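Side-chain contact in putative uronate isomerase (Thermotoga maritima, PDB 4NAR), which is of uncertain function but may have an activity related to lactate racemase: residues V35-D38 against F44-L47. Sequence-based numbering, arbitrary orientation.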
ATOM      1  N   VAL A  35     -15.746   1.268  -2.265  1.00 16.05           N
ATOM      2  CA  VAL A  35     -14.351   1.104  -2.655  1.00 19.10           C
ATOM      3  C   VAL A  35     -13.600   0.485  -1.464  1.00 23.22           C
ATOM      4  O   VAL A  35     -13.671   1.005  -0.338  1.00 19.74           O
ATOM      5  CB  VAL A  35     -13.730   2.466  -3.092  1.00 11.42           C
ATOM      6  CG1 VAL A  35     -12.273   2.295  -3.488  1.00 11.08           C
ATOM      7  CG2 VAL A  35     -14.522   3.074  -4.264  1.00 11.62           C
ATOM      8  N   HIS A  36     -12.904  -0.631  -1.708  1.00 19.86           N
ATOM      9  CA  HIS A  36     -12.290  -1.419  -0.635  1.00 18.75           C
ATOM     10  C   HIS A  36     -10.858  -1.825  -0.976  1.00 18.15           C
ATOM     11  O   HIS A  36     -10.442  -1.752  -2.140  1.00 16.33           O
ATOM     12  CB  HIS A  36     -13.110  -2.694  -0.357  1.00 17.52           C
ATOM     13  CG  HIS A  36     -13.320  -3.552  -1.577  1.00 17.48           C
ATOM     14  ND1 HIS A  36     -12.424  -4.520  -1.970  1.00 18.16           N
ATOM     15  CD2 HIS A  36     -14.323  -3.563  -2.492  1.00 12.51           C
ATOM     16  CE1 HIS A  36     -12.862  -5.094  -3.084  1.00 15.83           C
ATOM     17  NE2 HIS A  36     -14.008  -4.534  -3.417  1.00 19.60           N
ATOM     18  N   THR A  37     -10.129  -2.270   0.051  1.00 17.57           N
ATOM     19  CA  THR A  37      -8.771  -2.791  -0.091  1.00 13.74           C
ATOM     20  C   THR A  37      -8.812  -4.176  -0.747  1.00 19.44           C
ATOM     21  O   THR A  37      -9.892  -4.791  -0.875  1.00 13.99           O
ATOM     22  CB  THR A  37      -8.065  -2.890   1.293  1.00 20.59           C
ATOM     23  OG1 THR A  37      -8.785  -3.793   2.147  1.00 17.47           O
ATOM     24  CG2 THR A  37      -7.993  -1.513   1.972  1.00 11.00           C
ATOM     25  N   ASP A  38      -7.646  -4.680  -1.154  1.00 19.71           N
ATOM     26  CA  ASP A  38      -7.615  -5.953  -1.885  1.00 23.96           C
ATOM     27  C   ASP A  38      -7.089  -7.098  -1.008  1.00 23.52           C
ATOM     28  O   ASP A  38      -6.866  -6.899   0.197  1.00 17.40           O
ATOM     29  CB  ASP A  38      -6.832  -5.834  -3.202  1.00 19.40           C
ATOM     30  CG  ASP A  38      -5.361  -5.505  -2.982  1.00 25.41           C
ATOM     31  OD1 ASP A  38      -4.989  -5.301  -1.800  1.00 24.42           O
ATOM     32  OD2 ASP A  38      -4.586  -5.437  -3.981  1.00 22.23           O
ATOM     33  N   PHE A  44     -10.177  -5.604   8.852  1.00 20.88           N
ATOM     34  CA  PHE A  44     -11.534  -6.015   9.221  1.00 26.25           C
ATOM     35  C   PHE A  44     -12.647  -5.464   8.302  1.00 24.75           C
ATOM     36  O   PHE A  44     -13.803  -5.268   8.738  1.00 26.71           O
ATOM     37  CB  PHE A  44     -11.823  -5.774  10.719  1.00 20.90           C
ATOM     38  CG  PHE A  44     -11.658  -4.338  11.163  1.00 23.75           C
ATOM     39  CD1 PHE A  44     -12.760  -3.497  11.298  1.00 23.10           C
ATOM     40  CD2 PHE A  44     -10.405  -3.831  11.459  1.00 23.23           C
ATOM     41  CE1 PHE A  44     -12.596  -2.173  11.721  1.00 22.89           C
ATOM     42  CE2 PHE A  44     -10.238  -2.513  11.878  1.00 17.88           C
ATOM     43  CZ  PHE A  44     -11.331  -1.687  12.012  1.00 16.56           C
ATOM     44  N   THR A  45     -12.298  -5.251   7.031  1.00 19.81           N
ATOM     45  CA  THR A  45     -13.271  -4.824   6.026  1.00 21.43           C
ATOM     46  C   THR A  45     -14.581  -5.605   6.110  1.00 20.42           C
ATOM     47  O   THR A  45     -15.670  -5.014   6.093  1.00 22.89           O
ATOM     48  CB  THR A  45     -12.740  -4.991   4.592  1.00 19.08           C
ATOM     49  OG1 THR A  45     -11.550  -4.203   4.413  1.00 20.28           O
ATOM     50  CG2 THR A  45     -13.814  -4.588   3.586  1.00 13.88           C
ATOM     51  N   HIS A  46     -14.462  -6.926   6.215  1.00 18.81           N
ATOM     52  CA  HIS A  46     -15.623  -7.813   6.226  1.00 21.37           C
ATOM     53  C   HIS A  46     -16.667  -7.439   7.287  1.00 30.31           C
ATOM     54  O   HIS A  46     -17.867  -7.553   7.032  1.00 34.43           O
ATOM     55  CB  HIS A  46     -15.195  -9.286   6.343  1.00 22.03           C
ATOM     56  CG  HIS A  46     -14.571  -9.651   7.663  1.00 26.79           C
ATOM     57  ND1 HIS A  46     -15.166 -10.524   8.544  1.00 28.41           N
ATOM     58  CD2 HIS A  46     -13.391  -9.280   8.223  1.00 26.05           C
ATOM     59  CE1 HIS A  46     -14.385 -10.672   9.608  1.00 27.24           C
ATOM     60  NE2 HIS A  46     -13.308  -9.932   9.437  1.00 28.37           N
ATOM     61  N   LEU A  47     -16.211  -6.969   8.454  1.00 28.99           N
ATOM     62  CA  LEU A  47     -17.116  -6.490   9.494  1.00 29.75           C
ATOM     63  C   LEU A  47     -17.781  -5.176   9.087  1.00 29.09           C
ATOM     64  O   LEU A  47     -18.917  -4.902   9.469  1.00 28.93           O
ATOM     65  CB  LEU A  47     -16.383  -6.290  10.833  1.00 27.93           C
ATOM     66  CG  LEU A  47     -15.801  -7.476  11.625  1.00 30.21           C
ATOM     67  CD1 LEU A  47     -15.057  -6.967  12.866  1.00 22.79           C
ATOM     68  CD2 LEU A  47     -16.869  -8.488  12.032  1.00 26.64           C
TER
HETATM   69  O   HOH W   1     -11.579  -2.043   2.397  1.00 23.95           O
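Thr37 and Thr45 bring their hydroxyls close without bonding each other directly: Thr37 OG1 lies 3.6 Å from Thr45 OG1, and the side chains pass each other, running oppositely. A water bridges the Thr37 backbone to the Thr45 hydroxyl. It accepts from the backbone, 2.8 Å from Thr37 N, and donates to the other threonine, 3.0 Å from Thr45 OG1. The methyl side of Thr45 is turned to the strand, its CG2 anti to the backbone N (chi1 -60° for OG1) and 4.4 Å from His36 CB, a loose apolar touch. The imidazole of His36 turns from the helix and curls back on its own chain, His36 ND1 donating to Thr37 O at 2.8 Å with a nearly straight N-H...O angle of 165°. With NE2 bonded to Thr66 on the neighbouring strand, both ring nitrogens are engaged, which should fix the ring's rotation. One carboxylate positions both threonines: Asp43 OD1 bonds Thr45 OG1, and OD2 bonds Thr37 OG1. Water and carboxylate thus tie the C-terminal end of strand 31-36 to the first turn of helix 45-58, the strand-to-helix connection of a beta-alpha-beta unit that continues into parallel strand 63-68.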